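Local coordinates for protein sulfotransferase (Alicyclobacillus acidocaldarius subsp. acidocaldarius, PDB 3RNL) that probably transfers sulfuryl groups to acceptor molecules and binds magnesium ions, at residues A[73-76]-A[77-80]; A[97-100]-A[101-105]; A[129-133]-A[134-138]; A[154-157]-A[158-161]; A[171-174]-A[175-179]. All coordinates share one frame; numbering follows the deposited sequence.

Contact 1: A[73-76]-A[77-80]; sequences YMRL and FDGV
Phe77 meets Tyr73 in a T-shaped stack, its CE2 edge set over one face of the tyrosine ring, off-centre toward the rim. The planes stand at 75° and Tyr73 CE2 lies 3.7 Å from Phe77 CE2. Tyr73 presents that face because its CG is anti to the backbone N (chi1 -178°). Leu76 adds a CH-pi contact: its CB sits over a face of Phe77, 4.2 Å from the centroid of that ring. The rings are brought together where helix 70-75 gives way to a loop, in two overlapping type I turns, Arg75 to Asp78 and Phe77 to Val80. In the parallel alpha/beta fold of this P-loop-related family, this loop leads into strand 85-89. Phe77 N is hydrogen-bonded to Met74 O at 3.1 Å, and Asp78 N to Arg75 O at 3.2 Å. A water then joins the turns, giving to Leu76 O at 2.6 Å and accepting from Gly79 N. Further out, the Tyr73 hydroxyl is hydrogen-bonded to Glu88 of strand 85-89, and Phe44 and Phe45 pack on the Tyr73 ring. Val86 and Glu88 of the same strand touch Phe77.

Contact 2: A[97-100]-A[101-105]; sequences PGTA and QRMYD
The Arg102 guanidinium lies with one face over the Gly98 carbonyl, whose O is 3.4 Å above the plane and displaced toward its rim. Arg102 NH1 is 3.5 Å from Gly98 O, but the angle is too poor for a hydrogen bond. The nitrogens of the group find partners elsewhere: NH1 gives a hydrogen bond to Phe45 O, and NH2 a salt bridge to Asp49 OD1. An extended chain from CG to NE, with CG anti to the carbonyl carbon (chi1 -63°), carries the group back along the first turn of helix 99-106. There the helical bonds begin: Arg102 N reaches Gly98 O at 3.2 Å, Met103 N reaches Thr99 O at 3.0 Å, and Tyr104 N reaches Ala100 O at 2.9 Å. A water links Pro97 O to Gln101 N, which accordingly has a partner ahead of the regular pattern. On the exposed side, Gln101 NE2 binds Asp105 OD1 at 3.0 Å. With no side chain, Gly98 lets the guanidinium lie close against its backbone. Because Asp49 also accepts from Gly98 N, its carboxylate holds both the start of the helix and the arginine laid across it, and the positive charge is probably well compensated.

Contact 3: A[129-133]-A[134-138]; sequences HLVRD and ERETL
Leu130 and Arg135 face each other where helix 119-132 ends, and backbone bonds come first. Leu130 O accepts twice: Arg135 N at 2.9 Å, nearly along the C=O axis, and Glu136 N at 3.2 Å, well above the carbonyl plane. Arg135 N supplies the six-to-one bond of a Schellman motif and Glu134 N to Val131 O the five-to-two bond, Glu134 taking the positive phi (65°) it needs; Glu136 N is an added donor. A CA-H...O contact follows, Val131 CA to Glu136 O at 3.6 Å, and a water gives to both Val131 O and Glu136 O. In van der Waals packing, Leu130 CD2 sits 3.7 Å above the centre of the Arg135 guanidinium. A bend at chi3 (67°) folds the arginine back over that methyl. The apolar contact is Leu130 CB with Glu136 CB. Charge is met outside this turn: Arg135 NH2 forms salt bridges with Asp59 and Glu156, Glu136 OE2 one with Arg150 and a hydrogen bond to Ser143 OG. The arginine thus offers its face to a methyl and turns NH2 to two acids and NE to Pro57 O; the acids are likely to stabilise it as a cation.

Contact 4: A[154-157]-A[158-161]; sequences HYEP and LWYY
Tyr160 folds back over Pro157, and its side chain can be followed atom by atom. CB and CG pass Pro157 O, to which the residue's own N is bonded at 2.8 Å. The ring then spreads over the proline: Pro157 CA lies 3.6 Å from the ring centroid, only 8° off the normal, a well-centred CH-pi contact, and CD2 touches Pro157 CB. On the other branch CE1 comes to 3.5 Å from Glu156 O. At the tip, OH stands 2.6 Å from Tyr155 O, a weak hydrogen bond whose proton another acceptor may claim. A leucine here would probably uncover Pro157 CA and leave Tyr155 O without this hydroxyl. Just before it, Trp159 receives the edge of Tyr155 on one face, with Tyr155 CD1 3.5 Å from Trp159 CD2 and the planes at 74°. Trp159 N in turn binds Glu156 O at 3.1 Å. Glu156 starts with CG between its backbone N and carbonyl carbon (chi1 75°), and OE2 thereby takes the Leu158 N-H at 3.2 Å, from above the carboxylate plane. Its OE1 is taken up by the salt bridge to Arg135, and Trp159 NE1 binds Asp59. Leu158 packs on Ala126 and Leu130 of helix 119-132, while Tyr160 touches Glu147 and Ile151 of helix 147-152. What results is a tight, aromatic-rich 3-10 turn, buried in the connection between helices 147-152 and 167-178.

Contact 5: A[171-174]-A[175-179]; sequences VKRY and LDVFG. With MG (magnesium ion), chain C.
The final turns of helix 167-178, which carry a magnesium site at their C-terminal end, set Lys172 against Asp176 one turn on. Lys172 NZ meets Asp176 OD2 at 2.8 Å in a salt bridge that uses the syn lone pair of that oxygen. The lysine chain runs straight from CB and bends at its last torsion (chi4 -75°), which turns NZ toward the carboxylate. Beneath them Asp176 N is bonded to Lys172 O, also at 2.8 Å. The magnesium ion is held by the main chain: Asp176 O binds it at 2.3 Å, and four waters, the nearest at 2.0 Å, add to its shell. With an alanine in place of the aspartate, the Lys172 ammonium would probably be left without its mate and free to swing, although the carbonyl ligand belongs to the backbone. This helix flanks the central parallel sheet of the alpha/beta/alpha sandwich, and its sheet-facing side carries Tyr174 and Phe178. Tyr174 CD1 lies 3.9 Å from Phe178 CD2, the two side chains running alongside each other, and both rings touch Ile112 of strand 111-116. The Tyr174 hydroxyl is hydrogen-bonded to Tyr93 O. On a further flank Val171 CG1 packs at 3.8 Å on Leu175 CD1, while Val171 also meets Leu290 and Ile294 of helix 273-294. Phe178 N closes on Tyr174 O at 2.9 Å. Gly179 N still bonds to Leu175 O, and its positive phi (82°) carries the chain out of the helix toward strand 183-187.

Contact 4 is the buried one of the five, while the others are partly buried. Contacts 3 and 4, with centres about 13 Å apart, adjoin through a salt bridge and packing between a helix end and a 3-10 turn. Contacts 2 and 5 lie on neighbouring helices, 99-106 and 167-178, whose side chains pack together: Tyr104 CB is 3.4 Å from Val177 CG1. Contact 1 touches none of the others. Ring packing dominates contacts 1 and 4; contacts 2 and 3 each lay a guanidinium on their own turn, and contact 5 alone includes a metal ion.

Contact 1: A[73-76]-A[77-80]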
# COMPACT_ATOMS: atom_id res chain seq x y z
N TYR A 73 -0.70 -15.86 12.09
CA TYR A 73 0.11 -14.76 11.58
C TYR A 73 1.59 -14.99 11.89
O TYR A 73 2.45 -14.81 11.02
CB TYR A 73 -0.37 -13.41 12.16
CG TYR A 73 0.42 -12.25 11.62
CD1 TYR A 73 0.23 -11.81 10.31
CD2 TYR A 73 1.36 -11.60 12.40
CE1 TYR A 73 0.97 -10.74 9.80
CE2 TYR A 73 2.09 -10.54 11.90
CZ TYR A 73 1.89 -10.12 10.61
OH TYR A 73 2.63 -9.07 10.11
N MSE A 74 1.89 -15.39 13.12
CA MSE A 74 3.29 -15.60 13.49
C MSE A 74 3.93 -16.71 12.66
O MSE A 74 5.12 -16.66 12.36
CB MSE A 74 3.42 -15.87 14.99
CG MSE A 74 3.00 -14.67 15.85
SE MSE A 74 3.99 -13.04 15.37
CE MSE A 74 5.74 -13.82 15.50
N ARG A 75 3.13 -17.71 12.26
CA ARG A 75 3.66 -18.81 11.44
C ARG A 75 4.09 -18.37 10.04
O ARG A 75 4.81 -19.10 9.36
CB ARG A 75 2.68 -20.00 11.37
CG ARG A 75 2.59 -20.79 12.68
CD ARG A 75 1.83 -22.12 12.52
NE ARG A 75 0.50 -21.93 11.93
CZ ARG A 75 -0.63 -21.78 12.63
NH1 ARG A 75 -0.60 -21.80 13.96
NH2 ARG A 75 -1.78 -21.62 11.99
N LEU A 76 3.67 -17.19 9.60
CA LEU A 76 4.12 -16.67 8.30
C LEU A 76 5.63 -16.52 8.27
O LEU A 76 6.24 -16.48 7.21
CB LEU A 76 3.51 -15.30 8.02
CG LEU A 76 2.01 -15.31 7.77
CD1 LEU A 76 1.55 -13.89 7.39
CD2 LEU A 76 1.65 -16.33 6.68
N PHE A 77 6.21 -16.37 9.45
CA PHE A 77 7.64 -16.07 9.56
C PHE A 77 8.51 -17.30 9.81
O PHE A 77 9.71 -17.18 10.06
CB PHE A 77 7.85 -14.93 10.56
CG PHE A 77 7.00 -13.74 10.24
CD1 PHE A 77 7.36 -12.87 9.21
CD2 PHE A 77 5.78 -13.55 10.87
CE1 PHE A 77 6.54 -11.81 8.86
CE2 PHE A 77 4.96 -12.49 10.53
CZ PHE A 77 5.34 -11.61 9.52
N ASP A 78 7.88 -18.47 9.77
CA ASP A 78 8.62 -19.71 10.03
C ASP A 78 9.83 -19.90 9.10
O ASP A 78 10.80 -20.57 9.46
CB ASP A 78 7.69 -20.93 9.94
CG ASP A 78 6.82 -21.09 11.18
OD1 ASP A 78 7.07 -20.40 12.19
OD2 ASP A 78 5.88 -21.91 11.14
N GLY A 79 9.77 -19.32 7.90
CA GLY A 79 10.84 -19.48 6.93
C GLY A 79 12.05 -18.57 7.11
O GLY A 79 13.05 -18.72 6.40
N VAL A 80 11.97 -17.64 8.05
CA VAL A 80 13.12 -16.79 8.35
C VAL A 80 14.30 -17.62 8.82
O VAL A 80 14.14 -18.50 9.67
CB VAL A 80 12.80 -15.77 9.48
CG1 VAL A 80 14.08 -15.05 9.93
CG2 VAL A 80 11.74 -14.77 9.04
O HOH W 1 7.77 -18.19 6.07

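Contact 2: A[97-100]-A[101-105]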
# COMPACT_ATOMS: atom_id res chain seq x y z
N PRO A 97 -7.66 2.96 9.45
CA PRO A 97 -7.12 4.02 10.31
C PRO A 97 -6.56 3.56 11.65
O PRO A 97 -5.82 4.33 12.26
CB PRO A 97 -8.32 4.96 10.51
CG PRO A 97 -9.49 4.05 10.40
CD PRO A 97 -9.13 3.05 9.33
N GLY A 98 -6.90 2.36 12.11
CA GLY A 98 -6.39 1.90 13.39
C GLY A 98 -5.15 1.03 13.26
O GLY A 98 -4.57 0.60 14.27
N THR A 99 -4.72 0.80 12.03
CA THR A 99 -3.65 -0.16 11.76
C THR A 99 -2.31 0.24 12.38
O THR A 99 -1.66 -0.58 13.04
CB THR A 99 -3.48 -0.36 10.23
OG1 THR A 99 -4.76 -0.69 9.65
CG2 THR A 99 -2.49 -1.50 9.95
N ALA A 100 -1.90 1.49 12.16
CA ALA A 100 -0.60 1.94 12.64
C ALA A 100 -0.48 1.71 14.14
O ALA A 100 0.54 1.21 14.60
CB ALA A 100 -0.38 3.42 12.31
N GLN A 101 -1.50 2.09 14.89
CA GLN A 101 -1.44 1.97 16.35
C GLN A 101 -1.38 0.51 16.81
O GLN A 101 -0.67 0.17 17.77
CB GLN A 101 -2.59 2.74 17.03
CG GLN A 101 -2.46 2.76 18.58
CD GLN A 101 -1.26 3.57 19.05
OE1 GLN A 101 -1.14 4.75 18.76
NE2 GLN A 101 -0.35 2.92 19.78
N ARG A 102 -2.11 -0.38 16.14
CA ARG A 102 -2.03 -1.81 16.49
C ARG A 102 -0.64 -2.38 16.22
O ARG A 102 -0.12 -3.20 17.00
CB ARG A 102 -3.05 -2.65 15.71
CG ARG A 102 -4.47 -2.29 16.02
CD ARG A 102 -5.51 -3.16 15.26
NE ARG A 102 -6.76 -2.44 15.36
CZ ARG A 102 -7.33 -1.76 14.37
NH1 ARG A 102 -6.82 -1.80 13.13
NH2 ARG A 102 -8.44 -1.08 14.61
N MSE A 103 -0.05 -2.00 15.09
CA MSE A 103 1.31 -2.43 14.78
C MSE A 103 2.28 -1.92 15.83
O MSE A 103 3.16 -2.65 16.29
CB MSE A 103 1.77 -1.88 13.43
CG MSE A 103 1.12 -2.52 12.23
SE MSE A 103 1.63 -1.47 10.65
CE MSE A 103 1.19 -2.80 9.30
N TYR A 104 2.14 -0.65 16.18
CA TYR A 104 3.04 -0.05 17.16
C TYR A 104 2.93 -0.72 18.52
O TYR A 104 3.93 -0.91 19.26
CB TYR A 104 2.72 1.45 17.28
CG TYR A 104 3.67 2.17 18.22
CD1 TYR A 104 4.85 2.74 17.75
CD2 TYR A 104 3.38 2.27 19.58
CE1 TYR A 104 5.71 3.38 18.61
CE2 TYR A 104 4.23 2.91 20.44
CZ TYR A 104 5.40 3.46 19.94
OH TYR A 104 6.26 4.12 20.79
N ASP A 105 1.71 -1.07 18.88
CA ASP A 105 1.51 -1.72 20.16
C ASP A 105 2.21 -3.07 20.21
O ASP A 105 2.64 -3.52 21.27
CB ASP A 105 0.01 -1.86 20.48
CG ASP A 105 -0.61 -0.54 20.93
OD1 ASP A 105 0.14 0.40 21.30
OD2 ASP A 105 -1.86 -0.43 20.94
O HOH W 2 -3.52 3.87 13.79

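Contact 3: A[129-133]-A[134-138]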
# COMPACT_ATOMS: atom_id res chain seq x y z
N HIS A 129 -7.75 -3.22 -12.90
CA HIS A 129 -7.58 -4.48 -12.17
C HIS A 129 -8.94 -5.18 -12.02
O HIS A 129 -9.06 -6.38 -12.31
CB HIS A 129 -6.96 -4.19 -10.80
CG HIS A 129 -6.81 -5.39 -9.91
ND1 HIS A 129 -5.74 -5.54 -9.05
CD2 HIS A 129 -7.61 -6.47 -9.71
CE1 HIS A 129 -5.88 -6.67 -8.38
NE2 HIS A 129 -7.00 -7.25 -8.76
N LEU A 130 -9.95 -4.42 -11.58
CA LEU A 130 -11.30 -4.96 -11.41
C LEU A 130 -11.90 -5.44 -12.73
O LEU A 130 -12.59 -6.46 -12.76
CB LEU A 130 -12.21 -3.93 -10.74
CG LEU A 130 -11.84 -3.60 -9.29
CD1 LEU A 130 -12.47 -2.26 -8.85
CD2 LEU A 130 -12.26 -4.74 -8.38
N VAL A 131 -11.63 -4.71 -13.81
CA VAL A 131 -12.12 -5.12 -15.13
C VAL A 131 -11.42 -6.39 -15.61
O VAL A 131 -12.06 -7.31 -16.12
CB VAL A 131 -11.94 -4.01 -16.18
CG1 VAL A 131 -12.20 -4.55 -17.59
CG2 VAL A 131 -12.84 -2.82 -15.87
N ARG A 132 -10.11 -6.44 -15.45
CA ARG A 132 -9.34 -7.59 -15.92
C ARG A 132 -9.79 -8.87 -15.23
O ARG A 132 -9.81 -9.95 -15.83
CB ARG A 132 -7.84 -7.37 -15.69
CG ARG A 132 -6.97 -8.57 -15.98
CD ARG A 132 -5.49 -8.18 -16.06
NE ARG A 132 -5.17 -7.02 -15.24
CZ ARG A 132 -5.09 -5.77 -15.71
NH1 ARG A 132 -4.78 -4.77 -14.89
NH2 ARG A 132 -5.32 -5.53 -16.99
N ASP A 133 -10.18 -8.74 -13.97
CA ASP A 133 -10.60 -9.88 -13.18
C ASP A 133 -12.10 -10.19 -13.31
O ASP A 133 -12.62 -11.06 -12.61
CB ASP A 133 -10.16 -9.70 -11.73
CG ASP A 133 -8.66 -9.88 -11.57
OD1 ASP A 133 -8.02 -10.40 -12.51
OD2 ASP A 133 -8.12 -9.50 -10.52
N GLU A 134 -12.76 -9.45 -14.20
CA GLU A 134 -14.17 -9.65 -14.53
C GLU A 134 -15.10 -9.37 -13.35
O GLU A 134 -16.20 -9.91 -13.26
CB GLU A 134 -14.39 -11.05 -15.12
CG GLU A 134 -13.52 -11.30 -16.34
CD GLU A 134 -13.96 -12.51 -17.14
OE1 GLU A 134 -13.74 -13.64 -16.67
OE2 GLU A 134 -14.51 -12.31 -18.24
N ARG A 135 -14.63 -8.54 -12.43
CA ARG A 135 -15.46 -8.05 -11.33
C ARG A 135 -16.31 -6.83 -11.69
O ARG A 135 -17.43 -6.68 -11.21
CB ARG A 135 -14.57 -7.79 -10.12
CG ARG A 135 -13.88 -9.08 -9.67
CD ARG A 135 -12.71 -8.84 -8.73
NE ARG A 135 -13.12 -8.30 -7.44
CZ ARG A 135 -12.26 -7.94 -6.49
NH1 ARG A 135 -10.96 -8.07 -6.69
NH2 ARG A 135 -12.70 -7.47 -5.33
N GLU A 136 -15.74 -5.96 -12.51
CA GLU A 136 -16.41 -4.73 -12.95
C GLU A 136 -16.65 -4.77 -14.46
O GLU A 136 -15.72 -5.02 -15.22
CB GLU A 136 -15.55 -3.51 -12.61
CG GLU A 136 -16.12 -2.18 -13.09
CD GLU A 136 -17.51 -1.90 -12.51
OE1 GLU A 136 -18.49 -2.53 -12.97
OE2 GLU A 136 -17.62 -1.06 -11.60
N THR A 137 -17.91 -4.67 -14.88
CA THR A 137 -18.21 -4.53 -16.30
C THR A 137 -18.56 -3.12 -16.77
O THR A 137 -18.70 -2.88 -17.97
CB THR A 137 -19.37 -5.45 -16.69
OG1 THR A 137 -20.50 -5.15 -15.86
CG2 THR A 137 -18.98 -6.91 -16.49
N LEU A 138 -18.71 -2.19 -15.83
CA LEU A 138 -19.09 -0.81 -16.14
C LEU A 138 -17.91 -0.00 -16.67
O LEU A 138 -16.76 -0.38 -16.48
CB LEU A 138 -19.69 -0.10 -14.92
CG LEU A 138 -20.95 -0.73 -14.31
CD1 LEU A 138 -21.26 -0.08 -12.97
CD2 LEU A 138 -22.12 -0.62 -15.26
O HOH W 3 -14.85 -7.20 -16.87
O HOH W 4 -9.30 -9.61 -8.43

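Contact 4: A[154-157]-A[158-161]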
# COMPACT_ATOMS: atom_id res chain seq x y z
N HIS A 154 -20.35 -1.94 1.91
CA HIS A 154 -19.18 -2.68 2.39
C HIS A 154 -18.48 -3.53 1.32
O HIS A 154 -18.06 -4.66 1.59
CB HIS A 154 -19.55 -3.57 3.59
CG HIS A 154 -20.18 -2.82 4.72
ND1 HIS A 154 -21.12 -3.38 5.55
CD2 HIS A 154 -19.98 -1.56 5.17
CE1 HIS A 154 -21.49 -2.49 6.46
NE2 HIS A 154 -20.81 -1.38 6.26
N TYR A 155 -18.32 -2.97 0.13
CA TYR A 155 -17.40 -3.56 -0.83
C TYR A 155 -15.99 -3.43 -0.28
O TYR A 155 -15.72 -2.61 0.59
CB TYR A 155 -17.46 -2.79 -2.16
CG TYR A 155 -18.58 -3.18 -3.10
CD1 TYR A 155 -18.35 -3.26 -4.47
CD2 TYR A 155 -19.85 -3.46 -2.62
CE1 TYR A 155 -19.37 -3.58 -5.35
CE2 TYR A 155 -20.88 -3.81 -3.50
CZ TYR A 155 -20.62 -3.87 -4.85
OH TYR A 155 -21.63 -4.21 -5.74
N GLU A 156 -15.07 -4.25 -0.79
CA GLU A 156 -13.67 -4.09 -0.38
C GLU A 156 -13.05 -2.81 -0.94
O GLU A 156 -13.56 -2.21 -1.90
CB GLU A 156 -12.86 -5.32 -0.76
CG GLU A 156 -12.54 -5.41 -2.23
CD GLU A 156 -11.08 -5.78 -2.45
OE1 GLU A 156 -10.84 -6.80 -3.13
OE2 GLU A 156 -10.19 -5.06 -1.94
N PRO A 157 -11.96 -2.34 -0.31
CA PRO A 157 -11.42 -1.01 -0.64
C PRO A 157 -10.81 -0.89 -2.04
O PRO A 157 -10.58 0.23 -2.47
CB PRO A 157 -10.37 -0.73 0.45
CG PRO A 157 -10.56 -1.78 1.47
CD PRO A 157 -11.28 -2.94 0.85
N LEU A 158 -10.55 -2.00 -2.73
CA LEU A 158 -10.08 -1.88 -4.12
C LEU A 158 -11.07 -1.05 -4.93
O LEU A 158 -10.69 -0.35 -5.87
CB LEU A 158 -9.88 -3.25 -4.76
CG LEU A 158 -9.23 -3.27 -6.16
CD1 LEU A 158 -7.91 -2.48 -6.19
CD2 LEU A 158 -9.01 -4.71 -6.62
N TRP A 159 -12.34 -1.12 -4.55
CA TRP A 159 -13.38 -0.37 -5.25
C TRP A 159 -13.40 1.11 -4.87
O TRP A 159 -14.12 1.89 -5.51
CB TRP A 159 -14.77 -0.95 -4.96
CG TRP A 159 -14.98 -2.38 -5.33
CD1 TRP A 159 -14.76 -3.48 -4.54
CD2 TRP A 159 -15.56 -2.87 -6.55
NE1 TRP A 159 -15.13 -4.63 -5.21
CE2 TRP A 159 -15.62 -4.28 -6.45
CE3 TRP A 159 -16.00 -2.26 -7.73
CZ2 TRP A 159 -16.12 -5.09 -7.47
CZ3 TRP A 159 -16.51 -3.07 -8.75
CH2 TRP A 159 -16.56 -4.47 -8.62
N TYR A 160 -12.65 1.55 -3.85
CA TYR A 160 -12.91 2.92 -3.44
C TYR A 160 -11.84 3.76 -4.12
O TYR A 160 -10.80 4.08 -3.54
CB TYR A 160 -12.67 3.06 -1.93
CG TYR A 160 -13.46 2.16 -0.98
CD1 TYR A 160 -14.50 1.35 -1.43
CD2 TYR A 160 -13.14 2.13 0.37
CE1 TYR A 160 -15.19 0.52 -0.53
CE2 TYR A 160 -13.82 1.32 1.26
CZ TYR A 160 -14.84 0.52 0.81
OH TYR A 160 -15.49 -0.28 1.74
N TYR A 161 -12.21 4.32 -5.26
CA TYR A 161 -11.24 4.95 -6.13
C TYR A 161 -10.71 6.20 -5.47
O TYR A 161 -9.51 6.44 -5.44
CB TYR A 161 -11.90 5.32 -7.45
CG TYR A 161 -12.34 4.10 -8.22
CD1 TYR A 161 -11.43 3.14 -8.62
CD2 TYR A 161 -13.68 3.93 -8.57
CE1 TYR A 161 -11.84 2.02 -9.32
CE2 TYR A 161 -14.09 2.82 -9.27
CZ TYR A 161 -13.17 1.87 -9.65
OH TYR A 161 -13.59 0.76 -10.35
O HOH W 5 -8.87 1.23 -4.65

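Contact 5: A[171-174]-A[175-179]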
# COMPACT_ATOMS: atom_id res chain seq x y z
N VAL A 171 -1.18 8.85 5.67
CA VAL A 171 0.26 8.97 5.93
C VAL A 171 0.50 9.68 7.27
O VAL A 171 1.38 9.27 8.07
CB VAL A 171 0.95 9.71 4.78
CG1 VAL A 171 2.41 10.00 5.12
CG2 VAL A 171 0.83 8.88 3.48
N LYS A 172 -0.28 10.73 7.55
CA LYS A 172 -0.11 11.43 8.83
C LYS A 172 -0.25 10.47 10.01
O LYS A 172 0.49 10.56 10.98
CB LYS A 172 -1.11 12.58 8.98
CG LYS A 172 -0.95 13.32 10.32
CD LYS A 172 -1.92 14.48 10.45
CE LYS A 172 -1.64 15.32 11.71
NZ LYS A 172 -2.11 14.65 12.98
N ARG A 173 -1.21 9.57 9.93
CA ARG A 173 -1.41 8.63 11.04
C ARG A 173 -0.15 7.79 11.29
O ARG A 173 0.25 7.59 12.44
CB ARG A 173 -2.64 7.73 10.78
CG ARG A 173 -2.98 6.74 11.90
CD ARG A 173 -3.33 7.41 13.24
NE ARG A 173 -4.28 8.53 13.14
CZ ARG A 173 -5.60 8.40 13.10
NH1 ARG A 173 -6.37 9.50 13.04
NH2 ARG A 173 -6.16 7.19 13.11
N TYR A 174 0.50 7.32 10.23
CA TYR A 174 1.76 6.57 10.40
C TYR A 174 2.89 7.45 10.92
O TYR A 174 3.67 7.01 11.78
CB TYR A 174 2.19 5.86 9.11
CG TYR A 174 1.48 4.53 8.97
CD1 TYR A 174 2.05 3.36 9.47
CD2 TYR A 174 0.21 4.46 8.39
CE1 TYR A 174 1.39 2.13 9.35
CE2 TYR A 174 -0.46 3.23 8.27
CZ TYR A 174 0.13 2.08 8.77
OH TYR A 174 -0.53 0.87 8.67
N LEU A 175 3.01 8.67 10.40
CA LEU A 175 4.05 9.57 10.90
C LEU A 175 3.82 9.91 12.37
O LEU A 175 4.78 10.00 13.16
CB LEU A 175 4.12 10.85 10.08
CG LEU A 175 4.58 10.63 8.63
CD1 LEU A 175 4.36 11.88 7.80
CD2 LEU A 175 6.05 10.25 8.63
N ASP A 176 2.56 10.11 12.74
CA ASP A 176 2.26 10.40 14.14
C ASP A 176 2.63 9.21 15.03
O ASP A 176 3.24 9.36 16.08
CB ASP A 176 0.77 10.71 14.35
CG ASP A 176 0.36 12.05 13.79
OD1 ASP A 176 1.25 12.89 13.48
OD2 ASP A 176 -0.86 12.28 13.67
N VAL A 177 2.22 8.02 14.63
CA VAL A 177 2.43 6.86 15.51
C VAL A 177 3.90 6.43 15.59
O VAL A 177 4.44 6.18 16.68
CB VAL A 177 1.54 5.67 15.04
CG1 VAL A 177 1.91 4.38 15.78
CG2 VAL A 177 0.06 6.01 15.24
N PHE A 178 4.53 6.27 14.42
CA PHE A 178 5.89 5.75 14.38
C PHE A 178 7.00 6.79 14.40
O PHE A 178 8.12 6.48 14.81
CB PHE A 178 6.06 4.84 13.14
CG PHE A 178 5.37 3.52 13.30
CD1 PHE A 178 6.00 2.50 13.99
CD2 PHE A 178 4.07 3.32 12.83
CE1 PHE A 178 5.37 1.27 14.17
CE2 PHE A 178 3.44 2.10 13.03
CZ PHE A 178 4.09 1.07 13.71
N GLY A 179 6.68 8.03 14.08
CA GLY A 179 7.71 9.06 13.97
C GLY A 179 8.41 9.03 12.62
O GLY A 179 8.48 8.00 11.97
MG MG C . 3.87 10.99 17.61
O HOH W 6 3.61 12.78 16.69
O HOH W 7 3.44 9.17 18.79
O HOH W 8 1.36 11.20 18.03
O HOH W 9 6.15 10.21 17.23